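Long-range contacts in endoglucanase (Clostridium thermocellum, PDB 2EQD), which hydrolyses internal beta-1,4 links of cellulose and probably xyloglucan, this chain being the glycoside hydrolase family 44 part of a much longer multidomain enzyme: residues Ala7-Ile12 / Pro458-Phe463; His367-Ile372 / Pro505-Cys510; Lys445-Leu450 / His511-Ala516. The protein carries 1 engineered substitution. All coordinates share one frame; numbering follows the deposited sequence.

Contact 1 of 3, residues Ala7-Ile12 / Pro458-Phe463; sequences AKVVDI and PTTFNF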
loop_
_atom_site.group_PDB
_atom_site.type_symbol
_atom_site.label_atom_id
_atom_site.label_comp_id
_atom_site.label_asym_id
_atom_site.label_seq_id
_atom_site.Cartn_x
_atom_site.Cartn_y
_atom_site.Cartn_z
ATOM N N ALA A 7 34.816 -4.632 15.571
ATOM C CA ALA A 7 34.505 -3.546 14.593
ATOM C C ALA A 7 33.861 -4.106 13.323
ATOM O O ALA A 7 34.504 -4.816 12.546
ATOM C CB ALA A 7 35.783 -2.785 14.236
ATOM N N LYS A 8 32.588 -3.794 13.117
ATOM C CA LYS A 8 31.896 -4.263 11.927
ATOM C C LYS A 8 32.024 -3.211 10.832
ATOM O O LYS A 8 31.540 -2.078 10.986
ATOM C CB LYS A 8 30.418 -4.529 12.224
ATOM C CG LYS A 8 29.640 -4.991 11.009
ATOM C CD LYS A 8 30.350 -6.123 10.293
ATOM C CE LYS A 8 29.671 -6.449 8.972
ATOM N NZ LYS A 8 30.376 -7.523 8.222
ATOM N N VAL A 9 32.688 -3.589 9.738
ATOM C CA VAL A 9 32.908 -2.690 8.610
ATOM C C VAL A 9 32.183 -3.157 7.352
ATOM O O VAL A 9 32.248 -4.330 6.980
ATOM C CB VAL A 9 34.411 -2.550 8.315
ATOM C CG1 VAL A 9 34.630 -1.654 7.110
ATOM C CG2 VAL A 9 35.111 -1.975 9.526
ATOM N N VAL A 10 31.500 -2.224 6.695
ATOM C CA VAL A 10 30.739 -2.531 5.489
ATOM C C VAL A 10 31.025 -1.507 4.399
ATOM O O VAL A 10 31.102 -0.306 4.666
ATOM C CB VAL A 10 29.221 -2.539 5.807
ATOM C CG1 VAL A 10 28.408 -2.816 4.549
ATOM C CG2 VAL A 10 28.928 -3.576 6.887
ATOM N N ASP A 11 31.195 -1.979 3.170
ATOM C CA ASP A 11 31.462 -1.071 2.054
ATOM C C ASP A 11 30.167 -0.798 1.310
ATOM O O ASP A 11 29.369 -1.708 1.092
ATOM C CB ASP A 11 32.463 -1.679 1.058
ATOM C CG ASP A 11 33.793 -2.039 1.693
ATOM O OD1 ASP A 11 34.328 -1.247 2.505
ATOM O OD2 ASP A 11 34.313 -3.127 1.359
ATOM N N ILE A 12 29.955 0.454 0.926
ATOM C CA ILE A 12 28.758 0.814 0.175
ATOM C C ILE A 12 29.235 1.312 -1.182
ATOM O O ILE A 12 30.118 2.173 -1.255
ATOM C CB ILE A 12 27.954 1.941 0.875
ATOM C CG1 ILE A 12 27.554 1.505 2.286
ATOM C CG2 ILE A 12 26.696 2.268 0.068
ATOM C CD1 ILE A 12 26.583 0.333 2.326
ATOM N N PRO A 458 27.834 -0.660 16.919
ATOM C CA PRO A 458 27.916 0.288 15.801
ATOM C C PRO A 458 28.391 -0.370 14.523
ATOM O O PRO A 458 28.873 -1.504 14.536
ATOM C CB PRO A 458 28.927 1.319 16.292
ATOM C CG PRO A 458 28.842 1.221 17.779
ATOM C CD PRO A 458 28.748 -0.263 18.000
ATOM N N THR A 459 28.253 0.349 13.416
ATOM C CA THR A 459 28.714 -0.151 12.132
ATOM C C THR A 459 29.465 0.952 11.413
ATOM O O THR A 459 29.025 2.094 11.391
ATOM C CB THR A 459 27.559 -0.615 11.249
ATOM O OG1 THR A 459 26.955 -1.774 11.841
ATOM C CG2 THR A 459 28.075 -0.985 9.861
ATOM N N THR A 460 30.627 0.611 10.869
ATOM C CA THR A 460 31.422 1.571 10.131
ATOM C C THR A 460 31.188 1.309 8.648
ATOM O O THR A 460 31.257 0.165 8.187
ATOM C CB THR A 460 32.903 1.441 10.479
ATOM O OG1 THR A 460 33.095 1.860 11.834
ATOM C CG2 THR A 460 33.758 2.301 9.546
ATOM N N PHE A 461 30.881 2.374 7.914
ATOM C CA PHE A 461 30.608 2.268 6.493
ATOM C C PHE A 461 31.636 2.986 5.634
ATOM O O PHE A 461 32.028 4.119 5.921
ATOM C CB PHE A 461 29.217 2.836 6.194
ATOM C CG PHE A 461 28.078 2.003 6.733
ATOM C CD1 PHE A 461 27.696 0.816 6.098
ATOM C CD2 PHE A 461 27.374 2.411 7.873
ATOM C CE1 PHE A 461 26.631 0.057 6.582
ATOM C CE2 PHE A 461 26.306 1.657 8.367
ATOM C CZ PHE A 461 25.935 0.476 7.718
ATOM N N ASN A 462 32.073 2.313 4.576
ATOM C CA ASN A 462 33.028 2.894 3.643
ATOM C C ASN A 462 32.287 3.123 2.330
ATOM O O ASN A 462 31.996 2.180 1.582
ATOM C CB ASN A 462 34.208 1.959 3.396
ATOM C CG ASN A 462 34.983 1.662 4.646
ATOM O OD1 ASN A 462 35.406 2.570 5.358
ATOM N ND2 ASN A 462 35.182 0.377 4.920
ATOM N N PHE A 463 31.981 4.386 2.060
ATOM C CA PHE A 463 31.264 4.759 0.854
ATOM C C PHE A 463 32.215 5.075 -0.281
ATOM O O PHE A 463 33.160 5.843 -0.119
ATOM C CB PHE A 463 30.395 5.991 1.118
ATOM C CG PHE A 463 29.097 5.687 1.794
ATOM C CD1 PHE A 463 27.917 5.634 1.064
ATOM C CD2 PHE A 463 29.053 5.440 3.159
ATOM C CE1 PHE A 463 26.714 5.342 1.676
ATOM C CE2 PHE A 463 27.852 5.145 3.786
ATOM C CZ PHE A 463 26.677 5.097 3.040
#
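I12 and F463 run side by side and point the same way, so that the aliphatic chain lies on the aromatic ring. I12 CB stands over one face, 3.8 Å from the centroid of the F463 ring and 16° off its normal, a CH-pi contact. F463 CG lies anti to the carbonyl carbon (chi1 -81°), which lays the ring along I12. Two residues back along each strand, on the same face, V10 lies alongside F461, but V10 CB meets the ring obliquely, 3.7 Å from F461 CD1. I12 CG1 comes to the same ring carbon, also obliquely, 3.9 Å from F461 CD1. Branched aliphatic and aromatic residues suit this face because it is buried. The other face is more exposed and carries D11, N462 and T460 beside V9. There N462 ND2 donates to D11 OD1 at 3.0 Å, the acceptor lying close to the amide plane although the carboxylate is turned 36° from it. N462 OD1 bonds to T501 of the neighbouring strand, and the amide is thereby fixed at both ends. The backbones are joined by four hydrogen bonds, such as T460 N to K8 O at 2.8 Å. This is a parallel strand pair in an otherwise largely antiparallel sheet, one face turned into the hydrophobic core of the beta domain.

Contact 2 of 3, residues His367-Ile372 / Pro505-Cys510; sequences HITGGI and PALTAC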
loop_
_atom_site.group_PDB
_atom_site.type_symbol
_atom_site.label_atom_id
_atom_site.label_comp_id
_atom_site.label_asym_id
_atom_site.label_seq_id
_atom_site.Cartn_x
_atom_site.Cartn_y
_atom_site.Cartn_z
ATOM N N HIS A 367 8.560 1.113 17.952
ATOM C CA HIS A 367 9.880 0.631 18.325
ATOM C C HIS A 367 10.869 0.973 17.225
ATOM O O HIS A 367 10.491 1.091 16.070
ATOM C CB HIS A 367 9.833 -0.879 18.522
ATOM C CG HIS A 367 11.053 -1.440 19.180
ATOM N ND1 HIS A 367 11.944 -2.262 18.524
ATOM C CD2 HIS A 367 11.515 -1.316 20.445
ATOM C CE1 HIS A 367 12.902 -2.624 19.356
ATOM N NE2 HIS A 367 12.667 -2.062 20.529
ATOM N N ILE A 368 12.136 1.126 17.581
ATOM C CA ILE A 368 13.136 1.460 16.584
ATOM C C ILE A 368 13.082 0.521 15.384
ATOM O O ILE A 368 13.086 0.976 14.254
ATOM C CB ILE A 368 14.573 1.440 17.187
ATOM C CG1 ILE A 368 15.614 1.727 16.091
ATOM C CG2 ILE A 368 14.852 0.093 17.847
ATOM C CD1 ILE A 368 15.494 3.100 15.465
ATOM N N THR A 369 13.014 -0.784 15.617
ATOM C CA THR A 369 12.999 -1.717 14.490
ATOM C C THR A 369 11.786 -1.554 13.587
ATOM O O THR A 369 11.843 -1.855 12.396
ATOM C CB THR A 369 13.092 -3.180 14.963
ATOM O OG1 THR A 369 11.974 -3.495 15.805
ATOM C CG2 THR A 369 14.400 -3.398 15.726
ATOM N N GLY A 370 10.685 -1.077 14.154
ATOM C CA GLY A 370 9.490 -0.866 13.355
ATOM C C GLY A 370 9.790 0.224 12.343
ATOM O O GLY A 370 9.347 0.170 11.193
ATOM N N GLY A 371 10.572 1.206 12.787
ATOM C CA GLY A 371 10.951 2.314 11.939
ATOM C C GLY A 371 12.004 1.962 10.905
ATOM O O GLY A 371 11.983 2.492 9.791
ATOM N N ILE A 372 12.937 1.081 11.250
ATOM C CA ILE A 372 13.968 0.713 10.295
ATOM C C ILE A 372 13.365 -0.205 9.230
ATOM O O ILE A 372 13.706 -0.117 8.045
ATOM C CB ILE A 372 15.147 0.012 10.986
ATOM C CG1 ILE A 372 15.794 0.965 11.992
ATOM C CG2 ILE A 372 16.190 -0.397 9.955
ATOM C CD1 ILE A 372 17.028 0.374 12.697
ATOM N N PRO A 505 25.681 4.533 14.771
ATOM C CA PRO A 505 25.237 3.863 16.000
ATOM C C PRO A 505 24.301 2.690 15.702
ATOM O O PRO A 505 23.681 2.631 14.643
ATOM C CB PRO A 505 24.533 4.976 16.768
ATOM C CG PRO A 505 25.286 6.191 16.346
ATOM C CD PRO A 505 25.452 5.985 14.852
ATOM N N ALA A 506 24.209 1.755 16.639
ATOM C CA ALA A 506 23.347 0.600 16.463
ATOM C C ALA A 506 21.927 1.068 16.214
ATOM O O ALA A 506 21.551 2.168 16.626
ATOM C CB ALA A 506 23.393 -0.294 17.705
ATOM N N LEU A 507 21.158 0.226 15.524
ATOM C CA LEU A 507 19.767 0.505 15.193
ATOM C C LEU A 507 19.499 1.963 14.884
ATOM O O LEU A 507 18.709 2.629 15.569
ATOM C CB LEU A 507 18.852 0.051 16.329
ATOM C CG LEU A 507 18.865 -1.455 16.603
ATOM C CD1 LEU A 507 17.802 -1.764 17.634
ATOM C CD2 LEU A 507 18.611 -2.242 15.334
ATOM N N THR A 508 20.155 2.454 13.842
ATOM C CA THR A 508 19.992 3.835 13.428
ATOM C C THR A 508 19.593 3.884 11.969
ATOM O O THR A 508 20.030 3.056 11.177
ATOM C CB THR A 508 21.300 4.632 13.625
ATOM O OG1 THR A 508 21.534 4.840 15.025
ATOM C CG2 THR A 508 21.214 5.980 12.927
ATOM N N ALA A 509 18.745 4.847 11.627
ATOM C CA ALA A 509 18.290 5.049 10.251
ATOM C C ALA A 509 18.589 6.500 9.899
ATOM O O ALA A 509 18.118 7.428 10.561
ATOM C CB ALA A 509 16.797 4.774 10.137
ATOM N N CYS A 510 19.394 6.697 8.869
ATOM C CA CYS A 510 19.735 8.047 8.470
ATOM C C CYS A 510 19.530 8.295 6.993
ATOM O O CYS A 510 19.484 7.364 6.187
ATOM C CB CYS A 510 21.185 8.362 8.849
ATOM S SG CYS A 510 22.204 6.901 9.148
#
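L507 is held by two isoleucines one helical turn apart, I368 and I372, and apolar contact is the main interaction. I368 CG2 touches L507 CD1 at 3.5 Å, while I372 CD1 meets the other methyl, L507 CD2, at 4.0 Å. With CG1 anti to the backbone N (chi1 177°), I368 brings CG1 and CD1 against the leucine carbonyl, I368 CD1 lying 3.3 Å from L507 O. Small A509 lets I372 CG1 approach its CB to 4.4 Å. Apolar carbon also packs against backbone: I372 CD1 is 3.7 Å from L507 C. L507 has a left-handed backbone conformation, part of the turn that leads into strand 508-515. No hydrogen bond joins the two segments. The polar order is local to the helix start, where H367 occupies the N-cap position and its ND1 is hydrogen-bonded to T369 OG1 at 3.0 Å, in the plane of the imidazole; R310 also binds that hydroxyl. Helix 368-383, which follows strand 354-360 and precedes strand 388-391 in the chain, packs here against the beta domain. L507 reaches L311 of helix 304-312 as well, A509 pairs through its backbone with F479 of strand 473-480, and I372 touches L451 of strand 442-452.

Contact 3 of 3, residues Lys445-Leu450 / His511-Ala516; sequences KLHIIL and HIVLEA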
loop_
_atom_site.group_PDB
_atom_site.type_symbol
_atom_site.label_atom_id
_atom_site.label_comp_id
_atom_site.label_asym_id
_atom_site.label_seq_id
_atom_site.Cartn_x
_atom_site.Cartn_y
_atom_site.Cartn_z
ATOM N N LYS A 445 22.807 16.304 -6.429
ATOM C CA LYS A 445 22.535 15.996 -5.041
ATOM C C LYS A 445 22.190 14.522 -4.984
ATOM O O LYS A 445 21.233 14.062 -5.616
ATOM C CB LYS A 445 21.381 16.831 -4.510
ATOM C CG LYS A 445 21.732 18.286 -4.339
ATOM C CD LYS A 445 20.627 19.021 -3.617
ATOM C CE LYS A 445 20.963 20.488 -3.457
ATOM N NZ LYS A 445 19.850 21.184 -2.755
ATOM N N LEU A 446 22.998 13.781 -4.236
ATOM C CA LEU A 446 22.808 12.354 -4.085
ATOM C C LEU A 446 22.198 12.028 -2.726
ATOM O O LEU A 446 22.844 12.213 -1.692
ATOM C CB LEU A 446 24.155 11.656 -4.234
ATOM C CG LEU A 446 24.150 10.158 -3.962
ATOM C CD1 LEU A 446 23.090 9.482 -4.817
ATOM C CD2 LEU A 446 25.519 9.589 -4.262
ATOM N N HIS A 447 20.950 11.562 -2.725
ATOM C CA HIS A 447 20.271 11.194 -1.474
ATOM C C HIS A 447 20.555 9.735 -1.173
ATOM O O HIS A 447 20.555 8.907 -2.078
ATOM C CB HIS A 447 18.761 11.389 -1.594
ATOM C CG HIS A 447 18.347 12.815 -1.687
ATOM N ND1 HIS A 447 17.839 13.511 -0.611
ATOM C CD2 HIS A 447 18.383 13.692 -2.719
ATOM C CE1 HIS A 447 17.577 14.756 -0.977
ATOM N NE2 HIS A 447 17.900 14.888 -2.251
ATOM N N ILE A 448 20.799 9.420 0.092
ATOM C CA ILE A 448 21.080 8.043 0.467
ATOM C C ILE A 448 20.414 7.653 1.767
ATOM O O ILE A 448 20.557 8.339 2.778
ATOM C CB ILE A 448 22.583 7.779 0.673
ATOM C CG1 ILE A 448 23.392 8.306 -0.506
ATOM C CG2 ILE A 448 22.816 6.283 0.804
ATOM C CD1 ILE A 448 24.887 8.166 -0.311
ATOM N N ILE A 449 19.677 6.552 1.737
ATOM C CA ILE A 449 19.043 6.055 2.939
ATOM C C ILE A 449 19.996 4.957 3.368
ATOM O O ILE A 449 20.279 4.040 2.595
ATOM C CB ILE A 449 17.636 5.479 2.655
ATOM C CG1 ILE A 449 16.702 6.599 2.187
ATOM C CG2 ILE A 449 17.065 4.821 3.912
ATOM C CD1 ILE A 449 16.484 7.695 3.205
ATOM N N LEU A 450 20.519 5.074 4.586
ATOM C CA LEU A 450 21.462 4.105 5.131
ATOM C C LEU A 450 20.944 3.541 6.459
ATOM O O LEU A 450 20.826 4.260 7.450
ATOM C CB LEU A 450 22.823 4.777 5.338
ATOM C CG LEU A 450 23.913 3.914 5.965
ATOM C CD1 LEU A 450 24.212 2.736 5.052
ATOM C CD2 LEU A 450 25.145 4.757 6.213
ATOM N N HIS A 511 19.377 9.567 6.657
ATOM C CA HIS A 511 19.194 9.998 5.290
ATOM C C HIS A 511 20.319 10.985 5.019
ATOM O O HIS A 511 20.339 12.091 5.557
ATOM C CB HIS A 511 17.828 10.673 5.128
ATOM C CG HIS A 511 17.532 11.124 3.729
ATOM N ND1 HIS A 511 16.259 11.446 3.308
ATOM C CD2 HIS A 511 18.343 11.325 2.662
ATOM C CE1 HIS A 511 16.299 11.825 2.043
ATOM N NE2 HIS A 511 17.551 11.760 1.627
ATOM N N ILE A 512 21.274 10.560 4.207
ATOM C CA ILE A 512 22.406 11.400 3.874
ATOM C C ILE A 512 22.090 12.169 2.592
ATOM O O ILE A 512 21.361 11.675 1.722
ATOM C CB ILE A 512 23.670 10.537 3.665
ATOM C CG1 ILE A 512 23.968 9.739 4.937
ATOM C CG2 ILE A 512 24.850 11.421 3.294
ATOM C CD1 ILE A 512 25.029 8.658 4.767
ATOM N N VAL A 513 22.630 13.381 2.489
ATOM C CA VAL A 513 22.429 14.218 1.307
ATOM C C VAL A 513 23.766 14.840 0.921
ATOM O O VAL A 513 24.240 15.773 1.574
ATOM C CB VAL A 513 21.405 15.346 1.578
ATOM C CG1 VAL A 513 21.129 16.118 0.300
ATOM C CG2 VAL A 513 20.117 14.760 2.144
ATOM N N LEU A 514 24.374 14.313 -0.135
ATOM C CA LEU A 514 25.668 14.800 -0.618
ATOM C C LEU A 514 25.511 15.851 -1.718
ATOM O O LEU A 514 24.596 15.772 -2.546
ATOM C CB LEU A 514 26.501 13.626 -1.148
ATOM C CG LEU A 514 26.741 12.495 -0.143
ATOM C CD1 LEU A 514 27.330 11.272 -0.821
ATOM C CD2 LEU A 514 27.666 12.996 0.937
ATOM N N GLU A 515 26.394 16.844 -1.718
ATOM C CA GLU A 515 26.354 17.888 -2.738
ATOM C C GLU A 515 27.709 18.528 -3.008
ATOM O O GLU A 515 28.555 18.604 -2.123
ATOM C CB GLU A 515 25.342 18.972 -2.369
ATOM C CG GLU A 515 24.944 19.020 -0.910
ATOM C CD GLU A 515 23.877 20.080 -0.646
ATOM O OE1 GLU A 515 22.909 20.155 -1.440
ATOM O OE2 GLU A 515 24.003 20.828 0.352
ATOM N N ALA A 516 27.908 18.980 -4.244
ATOM C CA ALA A 516 29.162 19.616 -4.639
ATOM C C ALA A 516 29.131 21.119 -4.351
ATOM O O ALA A 516 28.115 21.752 -4.707
ATOM C CB ALA A 516 29.410 19.375 -6.123
#
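The imidazoles of H447 and H511 meet rim to rim, their planes 62° apart, and neither covers the face of the other. At the shared edge H447 ND1 and H511 NE2 are hydrogen-bonded at 2.9 Å. V513 CG1 lies over one face of H447, 4.3 Å from the ring centroid, and I449 CD1 sits over one face of H511, 3.9 Å from its centroid; both are CH-pi contacts. A chi1 of -179° swings the H511 ring away from its own backbone N and over to H447, while its ND1 bonds to L406 O. Histidine fits at 511 because both of its ring nitrogens find partners in a buried setting. On the opposite face of the sheet the residues are aliphatic: I448 CD1 touches L514 CD1 at 4.0 Å, and L450 CD2 meets I512 CD1 at 4.2 Å. Beneath them the antiparallel ladder alternates. L446-L514 and I448-I512 are hydrogen-bonded pairs, with I512 N to I448 O at 2.7 Å, whereas H447-V513 and I449-H511 are non-hydrogen-bonded. Strands 432-439 and 473-480 flank the two strands, one beside each. Y410 packs against both histidines and V513, and the aliphatic face meets I465, F461 and F463 of strand 459-466 across the beta domain.

In the fold
From the N terminus, the chain first lays strand 8-22 into the beta domain and then passes through the barrel. Contact 1 closes the longest loop, 445 residues, when strand 459-466 returns to the first strand. Contact 2 joins barrel helix 368-383 to the start of the last strand, 508-515, closing a loop of 132 residues, and contact 3 seats that strand's continuation beside strand 442-452 across a helix-free loop of 60 residues. Every pair of contacts crosses and none nests; strand 508-515 lies between strands 473-480 and 442-452 in the sheet. Contacts 1 and 3, whose centres are about 17 Å apart, touch, while contacts 2 and 3 share strand 508-515. Together they tie the barrel, both chain termini and the beta domain into one unit.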